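Local coordinates for protein alpha-acetolactate decarboxylase (Bacillus subtilis subsp. subtilis str. 168, PDB 5XNE) that decarboxylates acetolactate to (R)-acetoin and carbon dioxide, a step toward butanediol that may help control internal pH in stationary cells, at residues V1-T9 with K202-P210; V17-I27 with V64-F75. One frame throughout, in Å; residues are numbered along the deposited sequence.

Contact 1: residues V1-T9 with K202-P210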
# COMPACT_ATOMS: atom_id res chain seq x y z
N VAL B 1 10.77 5.10 -12.38
CA VAL B 1 10.16 6.09 -13.27
C VAL B 1 8.64 5.96 -13.30
O VAL B 1 7.93 6.93 -13.57
CB VAL B 1 10.71 5.96 -14.70
CG1 VAL B 1 12.10 6.60 -14.81
CG2 VAL B 1 10.73 4.49 -15.14
N SER B 2 8.13 4.76 -13.02
CA SER B 2 6.68 4.52 -13.05
C SER B 2 6.17 4.20 -11.65
O SER B 2 5.21 3.44 -11.48
CB SER B 2 6.32 3.39 -14.01
OG SER B 2 4.92 3.40 -14.31
N GLN B 3 6.80 4.78 -10.64
CA GLN B 3 6.36 4.52 -9.28
C GLN B 3 6.28 5.78 -8.44
O GLN B 3 6.99 6.76 -8.67
CB GLN B 3 7.29 3.52 -8.59
CG GLN B 3 8.68 4.08 -8.29
CD GLN B 3 9.54 3.13 -7.48
OE1 GLN B 3 9.26 1.93 -7.38
NE2 GLN B 3 10.62 3.66 -6.90
N ILE B 4 5.40 5.72 -7.45
CA ILE B 4 5.47 6.60 -6.29
C ILE B 4 6.38 5.90 -5.27
O ILE B 4 6.16 4.73 -4.95
CB ILE B 4 4.10 6.85 -5.65
CG1 ILE B 4 3.08 7.33 -6.69
CG2 ILE B 4 4.23 7.83 -4.48
CD1 ILE B 4 3.42 8.68 -7.31
N TYR B 5 7.40 6.60 -4.80
CA TYR B 5 8.25 6.08 -3.73
C TYR B 5 7.73 6.65 -2.42
O TYR B 5 7.81 7.86 -2.18
CB TYR B 5 9.73 6.45 -3.93
CG TYR B 5 10.65 5.75 -2.97
CD1 TYR B 5 11.01 4.42 -3.18
CD2 TYR B 5 11.17 6.40 -1.85
CE1 TYR B 5 11.85 3.75 -2.32
CE2 TYR B 5 12.03 5.73 -0.97
CZ TYR B 5 12.36 4.41 -1.22
OH TYR B 5 13.20 3.71 -0.38
N GLN B 6 7.17 5.77 -1.59
CA GLN B 6 6.47 6.16 -0.38
C GLN B 6 7.29 5.82 0.86
O GLN B 6 7.57 4.64 1.13
CB GLN B 6 5.10 5.48 -0.33
CG GLN B 6 4.29 5.76 0.91
CD GLN B 6 4.05 7.23 1.11
OE1 GLN B 6 3.59 7.92 0.20
NE2 GLN B 6 4.37 7.74 2.30
N VAL B 7 7.69 6.85 1.61
CA VAL B 7 8.48 6.66 2.83
C VAL B 7 7.53 6.59 4.03
O VAL B 7 6.90 7.58 4.40
CB VAL B 7 9.50 7.80 3.00
CG1 VAL B 7 10.17 7.74 4.37
CG2 VAL B 7 10.56 7.74 1.90
N SER B 8 7.41 5.38 4.58
CA SER B 8 6.58 5.06 5.76
C SER B 8 5.09 5.36 5.56
O SER B 8 4.62 5.53 4.42
CB SER B 8 7.10 5.81 7.00
OG SER B 8 6.60 5.23 8.19
N THR B 9 4.33 5.38 6.66
CA THR B 9 2.87 5.48 6.57
C THR B 9 2.30 6.66 7.33
O THR B 9 2.85 7.12 8.34
CB THR B 9 2.17 4.20 7.11
OG1 THR B 9 2.20 4.19 8.55
CG2 THR B 9 2.82 2.95 6.55
N LYS B 202 1.13 7.17 -12.46
CA LYS B 202 2.05 6.12 -12.01
C LYS B 202 1.31 4.79 -11.74
O LYS B 202 0.22 4.80 -11.14
CB LYS B 202 2.79 6.57 -10.74
CG LYS B 202 3.71 7.79 -10.95
CD LYS B 202 4.72 7.52 -12.06
CE LYS B 202 5.66 8.70 -12.28
NZ LYS B 202 4.87 9.90 -12.51
N MET B 203 1.91 3.68 -12.17
CA MET B 203 1.30 2.35 -12.05
C MET B 203 1.85 1.52 -10.89
O MET B 203 1.45 0.38 -10.70
CB MET B 203 1.48 1.54 -13.34
CG MET B 203 0.96 2.21 -14.58
SD MET B 203 -0.80 2.53 -14.45
CE MET B 203 -1.49 0.89 -14.78
N ASN B 204 2.81 2.08 -10.15
CA ASN B 204 3.41 1.38 -9.02
C ASN B 204 3.46 2.29 -7.81
O ASN B 204 3.66 3.50 -7.95
CB ASN B 204 4.85 0.92 -9.31
CG ASN B 204 4.94 -0.17 -10.35
OD1 ASN B 204 5.04 -1.37 -10.02
ND2 ASN B 204 4.94 0.23 -11.61
N MET B 205 3.30 1.70 -6.63
CA MET B 205 3.64 2.40 -5.40
C MET B 205 4.60 1.52 -4.63
O MET B 205 4.25 0.38 -4.31
CB MET B 205 2.42 2.70 -4.54
CG MET B 205 2.84 3.34 -3.22
SD MET B 205 1.68 3.11 -1.89
CE MET B 205 1.60 1.33 -1.78
N ASN B 206 5.79 2.04 -4.34
CA ASN B 206 6.72 1.28 -3.51
C ASN B 206 6.81 1.88 -2.13
O ASN B 206 7.32 2.99 -1.96
CB ASN B 206 8.13 1.22 -4.08
CG ASN B 206 9.07 0.40 -3.17
OD1 ASN B 206 9.18 -0.80 -3.32
ND2 ASN B 206 9.68 1.06 -2.18
N LEU B 207 6.30 1.13 -1.16
CA LEU B 207 6.32 1.53 0.24
C LEU B 207 7.60 1.06 0.92
O LEU B 207 7.89 -0.14 0.94
CB LEU B 207 5.11 0.97 0.96
CG LEU B 207 5.08 1.13 2.48
CD1 LEU B 207 5.09 2.61 2.89
CD2 LEU B 207 3.86 0.42 3.04
N ARG B 208 8.36 2.01 1.47
CA ARG B 208 9.58 1.70 2.22
C ARG B 208 9.34 1.95 3.71
O ARG B 208 9.01 3.05 4.11
CB ARG B 208 10.73 2.56 1.71
CG ARG B 208 11.98 2.54 2.58
CD ARG B 208 12.59 1.14 2.67
NE ARG B 208 14.02 1.23 2.96
CZ ARG B 208 14.53 1.52 4.16
NH1 ARG B 208 13.73 1.75 5.18
NH2 ARG B 208 15.85 1.59 4.32
N LEU B 209 9.50 0.90 4.51
CA LEU B 209 9.32 1.04 5.96
C LEU B 209 10.64 1.38 6.64
O LEU B 209 11.68 0.84 6.28
CB LEU B 209 8.75 -0.26 6.54
CG LEU B 209 7.50 -0.75 5.79
CD1 LEU B 209 7.07 -2.13 6.30
CD2 LEU B 209 6.41 0.30 5.95
N PRO B 210 10.60 2.27 7.64
CA PRO B 210 11.84 2.66 8.31
C PRO B 210 12.40 1.57 9.21
O PRO B 210 11.64 0.80 9.79
CB PRO B 210 11.44 3.88 9.14
CG PRO B 210 9.97 3.75 9.35
CD PRO B 210 9.41 2.97 8.18
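Gln3 to Val7 pair in parallel with Asn204 to Arg208, the two short strands crossing at -17° with axes 4.4 Å apart. Ile4 and Gln6 each use N and O toward the residues flanking the one they face: Ile4 N reaches Asn204 O and Asn206 N reaches Ile4 O, then Gln6 N meets Asn206 O and Arg208 N meets Gln6 O. Ser8 N to Arg208 O closes the ladder. At the start, the side-chain amide Asn204 ND2 binds Ser2 O at 3.2 Å, from above the carbonyl plane.

On the face of Gln3, Tyr5 and Asn206, the ring of Tyr5 runs alongside the Asn206 amide, planes 9° apart, with CE1 of Tyr5 3.5 Å from ND2 of Asn206. Tyr5 CG is anti to the backbone N (chi1 -171°), which carries Tyr5 OH to 3.4 Å from CG of Arg208. An alanine in place of Tyr5 is likely to open a gap beside the Asn206 amide and the Arg208 methylenes. Nearer the start, Ile4 CD1 meets Lys202 CG at 3.8 Å, the side chains crossing at about a right angle. On the other face, Gln6 CG lies 3.8 Å from Leu207 CD1.

Tyr5 stacks on Tyr30. Strand 73-76 flanks 3-7 on its other edge, where Gln6 OE1 bonds Ser74 OG. Residues 204-208 pair antiparallel with a strand of the second subunit, carrying the sheet across the dimer interface, and Asn206 ND2 bonds Asn204 OD1 of that subunit.

Contact 2: residues V17-I27 with V64-F75; sequences VYDGDFELSEI and VQNGDRSPFCSF
This is a short two-stranded antiparallel ladder, 22-23 with 69-70, between segments far apart in sequence, set against the larger sheet that strand 73-76 enters. Phe22 and Ser70 form a hydrogen-bonded pair through Ser70 N and Phe22 O, and Glu23 with Arg69 the next, non-hydrogen-bonded one. In the first pair a water bridges Phe22 N and Ser70 O in place of the second direct bond. Leu24 N bonds Asp68 O at 2.8 Å, nearly straight at 173°.

Arg69 bends at chi3 (57°) and turns its guanidinium edge to Gly20 O, which takes bonds from NE and from NH2 (2.8 Å). The oxygen lies near the guanidinium plane; NE is also in the carbonyl plane and NH2 above it, which should limit rotation of the group. Gly20 lies against Pro71, and a side chain on Gly20 would clash with Ser70 O. Pro71 CG touches Tyr18 O at 3.2 Å.

The apolar side holds Phe22, Leu24, Ile27 and Phe75. Phe22 has CG anti to the backbone N (chi1 -179°) and meets Phe75 obliquely, CE2 of Phe22 3.6 Å from CE2 of Phe75. Cys73 SG lies 4.0 Å from CD2 of Phe22, an oblique sulfur-aromatic contact. Ile27 CG1 meets Phe75 CZ at 3.7 Å, side chains at about a right angle, while Leu24 CD1 packs on Val64 CG1 at 3.9 Å.

Ser70 OG accepts from Phe72 N in an ST turn and also bonds Thr37 O. Phe22 rests on Tyr5 and Val7 of strand 3-7, Pro71 touches Leu13 of helix 10-14, and Leu45 of strand 44-48 packs on Leu24, Val64, Cys73 and Phe75.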
# COMPACT_ATOMS: atom_id res chain seq x y z
N VAL B 17 4.97 9.08 15.68
CA VAL B 17 6.30 8.66 15.29
C VAL B 17 6.83 9.72 14.33
O VAL B 17 6.60 9.66 13.13
CB VAL B 17 6.30 7.27 14.64
CG1 VAL B 17 7.69 6.89 14.15
CG2 VAL B 17 5.79 6.24 15.64
N TYR B 18 7.51 10.71 14.88
CA TYR B 18 7.96 11.84 14.06
C TYR B 18 9.42 11.75 13.64
O TYR B 18 9.90 12.62 12.92
CB TYR B 18 7.73 13.16 14.80
CG TYR B 18 6.29 13.39 15.19
CD1 TYR B 18 5.25 12.98 14.37
CD2 TYR B 18 5.97 14.00 16.40
CE1 TYR B 18 3.92 13.19 14.72
CE2 TYR B 18 4.65 14.21 16.76
CZ TYR B 18 3.63 13.81 15.93
OH TYR B 18 2.32 14.01 16.30
N ASP B 19 10.11 10.71 14.08
CA ASP B 19 11.53 10.55 13.74
C ASP B 19 11.70 9.34 12.82
O ASP B 19 11.49 8.21 13.26
CB ASP B 19 12.38 10.37 15.00
CG ASP B 19 12.49 11.64 15.84
OD1 ASP B 19 11.81 12.65 15.54
OD2 ASP B 19 13.27 11.61 16.80
N GLY B 20 12.05 9.57 11.56
CA GLY B 20 12.34 8.46 10.66
C GLY B 20 13.83 8.33 10.39
O GLY B 20 14.64 9.05 10.97
N ASP B 21 14.19 7.41 9.50
CA ASP B 21 15.59 7.25 9.13
C ASP B 21 15.87 7.55 7.65
O ASP B 21 16.99 7.38 7.18
CB ASP B 21 16.08 5.84 9.48
CG ASP B 21 15.36 4.75 8.72
OD1 ASP B 21 14.33 5.03 8.07
OD2 ASP B 21 15.82 3.58 8.78
N PHE B 22 14.86 8.02 6.92
CA PHE B 22 15.09 8.39 5.53
C PHE B 22 15.89 9.68 5.42
O PHE B 22 15.50 10.73 5.93
CB PHE B 22 13.78 8.55 4.76
CG PHE B 22 13.99 8.92 3.31
CD1 PHE B 22 14.29 7.95 2.36
CD2 PHE B 22 13.89 10.24 2.89
CE1 PHE B 22 14.48 8.29 1.03
CE2 PHE B 22 14.09 10.59 1.56
CZ PHE B 22 14.38 9.62 0.63
N GLU B 23 17.03 9.58 4.74
CA GLU B 23 17.93 10.71 4.60
C GLU B 23 17.72 11.41 3.27
O GLU B 23 17.79 10.77 2.21
CB GLU B 23 19.37 10.23 4.71
CG GLU B 23 20.39 11.35 4.79
CD GLU B 23 21.43 11.07 5.85
OE1 GLU B 23 21.34 10.00 6.50
OE2 GLU B 23 22.35 11.90 6.03
N LEU B 24 17.45 12.72 3.31
CA LEU B 24 17.08 13.45 2.10
C LEU B 24 18.25 13.54 1.11
O LEU B 24 18.06 13.90 -0.05
CB LEU B 24 16.52 14.85 2.44
CG LEU B 24 15.17 14.84 3.20
CD1 LEU B 24 14.32 16.13 3.16
CD2 LEU B 24 14.31 13.73 2.73
N SER B 25 19.45 13.16 1.53
CA SER B 25 20.53 13.02 0.56
C SER B 25 20.17 12.00 -0.52
O SER B 25 20.73 12.02 -1.61
CB SER B 25 21.83 12.61 1.26
OG SER B 25 21.74 11.26 1.68
N GLU B 26 19.24 11.10 -0.22
CA GLU B 26 18.92 10.07 -1.19
C GLU B 26 17.70 10.39 -2.04
O GLU B 26 17.31 9.58 -2.88
CB GLU B 26 18.75 8.75 -0.46
CG GLU B 26 20.13 8.22 -0.05
CD GLU B 26 20.05 7.43 1.20
OE1 GLU B 26 19.00 6.80 1.40
OE2 GLU B 26 21.03 7.45 1.99
N ILE B 27 17.11 11.57 -1.85
CA ILE B 27 16.02 11.99 -2.73
C ILE B 27 16.31 11.80 -4.23
O ILE B 27 15.49 11.23 -4.93
CB ILE B 27 15.63 13.47 -2.46
CG1 ILE B 27 14.88 13.58 -1.12
CG2 ILE B 27 14.78 14.03 -3.62
CD1 ILE B 27 14.50 14.99 -0.74
N VAL B 64 16.71 21.76 1.10
CA VAL B 64 17.06 20.59 1.88
C VAL B 64 18.52 20.24 1.63
O VAL B 64 19.09 20.56 0.57
CB VAL B 64 16.17 19.37 1.55
CG1 VAL B 64 14.69 19.71 1.76
CG2 VAL B 64 16.44 18.89 0.15
N GLN B 65 19.13 19.60 2.61
CA GLN B 65 20.51 19.19 2.51
C GLN B 65 20.70 17.75 2.98
O GLN B 65 19.80 17.16 3.59
CB GLN B 65 21.41 20.14 3.31
CG GLN B 65 21.15 20.16 4.81
CD GLN B 65 22.06 21.12 5.58
OE1 GLN B 65 22.61 22.07 5.00
NE2 GLN B 65 22.25 20.87 6.87
N ASN B 66 21.88 17.22 2.67
CA ASN B 66 22.41 15.91 3.07
C ASN B 66 21.75 15.16 4.23
O ASN B 66 21.07 14.16 4.02
CB ASN B 66 23.90 16.07 3.40
CG ASN B 66 24.76 16.40 2.18
OD1 ASN B 66 25.11 15.52 1.38
ND2 ASN B 66 25.11 17.68 2.02
N GLY B 67 21.95 15.62 5.46
CA GLY B 67 21.52 14.85 6.61
C GLY B 67 20.14 15.21 7.16
O GLY B 67 19.82 14.87 8.30
N ASP B 68 19.35 15.91 6.37
CA ASP B 68 17.94 16.11 6.73
C ASP B 68 17.25 14.74 6.73
O ASP B 68 17.48 13.92 5.84
CB ASP B 68 17.25 17.06 5.75
CG ASP B 68 17.74 18.50 5.87
OD1 ASP B 68 18.35 18.88 6.90
OD2 ASP B 68 17.49 19.27 4.91
N ARG B 69 16.43 14.49 7.75
CA ARG B 69 15.74 13.20 7.87
C ARG B 69 14.23 13.38 7.83
O ARG B 69 13.71 14.44 8.17
CB ARG B 69 16.13 12.49 9.17
CG ARG B 69 17.60 12.10 9.27
CD ARG B 69 18.01 11.58 10.67
NE ARG B 69 17.26 10.41 11.16
CZ ARG B 69 17.58 9.74 12.28
NH1 ARG B 69 18.64 10.12 12.99
NH2 ARG B 69 16.86 8.69 12.68
N SER B 70 13.52 12.33 7.41
CA SER B 70 12.06 12.37 7.36
C SER B 70 11.39 11.10 7.85
O SER B 70 11.85 10.01 7.53
CB SER B 70 11.58 12.65 5.94
OG SER B 70 10.16 12.56 5.92
N PRO B 71 10.27 11.24 8.58
CA PRO B 71 9.43 10.10 8.98
C PRO B 71 8.35 9.77 7.96
O PRO B 71 7.69 8.74 8.10
CB PRO B 71 8.77 10.59 10.27
CG PRO B 71 8.58 12.08 10.01
CD PRO B 71 9.80 12.50 9.19
N PHE B 72 8.14 10.65 6.97
CA PHE B 72 7.01 10.51 6.05
C PHE B 72 7.18 11.47 4.88
O PHE B 72 7.27 12.67 5.06
CB PHE B 72 5.69 10.81 6.76
CG PHE B 72 4.49 10.71 5.87
CD1 PHE B 72 3.95 9.46 5.57
CD2 PHE B 72 3.91 11.83 5.31
CE1 PHE B 72 2.84 9.35 4.73
CE2 PHE B 72 2.80 11.72 4.47
CZ PHE B 72 2.27 10.47 4.18
N CYS B 73 7.20 10.90 3.67
CA CYS B 73 7.27 11.71 2.46
C CYS B 73 6.99 10.81 1.26
O CYS B 73 6.94 9.57 1.39
CB CYS B 73 8.65 12.42 2.34
SG CYS B 73 10.11 11.42 2.71
N SER B 74 6.77 11.44 0.10
CA SER B 74 6.39 10.74 -1.12
C SER B 74 7.16 11.38 -2.28
O SER B 74 7.19 12.60 -2.37
CB SER B 74 4.88 10.84 -1.38
OG SER B 74 4.09 10.51 -0.24
N PHE B 75 7.73 10.56 -3.16
CA PHE B 75 8.53 11.06 -4.29
C PHE B 75 8.18 10.38 -5.59
O PHE B 75 7.70 9.25 -5.61
CB PHE B 75 10.02 10.85 -4.05
CG PHE B 75 10.51 11.47 -2.79
CD1 PHE B 75 10.74 12.84 -2.71
CD2 PHE B 75 10.72 10.68 -1.66
CE1 PHE B 75 11.18 13.42 -1.53
CE2 PHE B 75 11.15 11.26 -0.48
CZ PHE B 75 11.39 12.62 -0.41
O HOH W 1 11.86 7.18 7.58

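Overall arrangement
From the N terminus, residues 1-9 form the first half of contact 1, whose partner, 202-210, comes near the end of the chain. It thus closes a loop of 192 residues. Soon after, 17-27 follows helix 10-14 and meets 64-75 in contact 2, which closes a loop of 36 residues nested wholly inside the first. The two contacts touch directly. Strand 73-76 lies next to strand 3-7, so 3-7 is gripped by 202-210 on one edge and by the end of contact 2 on the other. Pro210 also packs against Asp21. Together they tie the N-terminal loops and strands to the late strand 195-208 and, through it, to the second subunit.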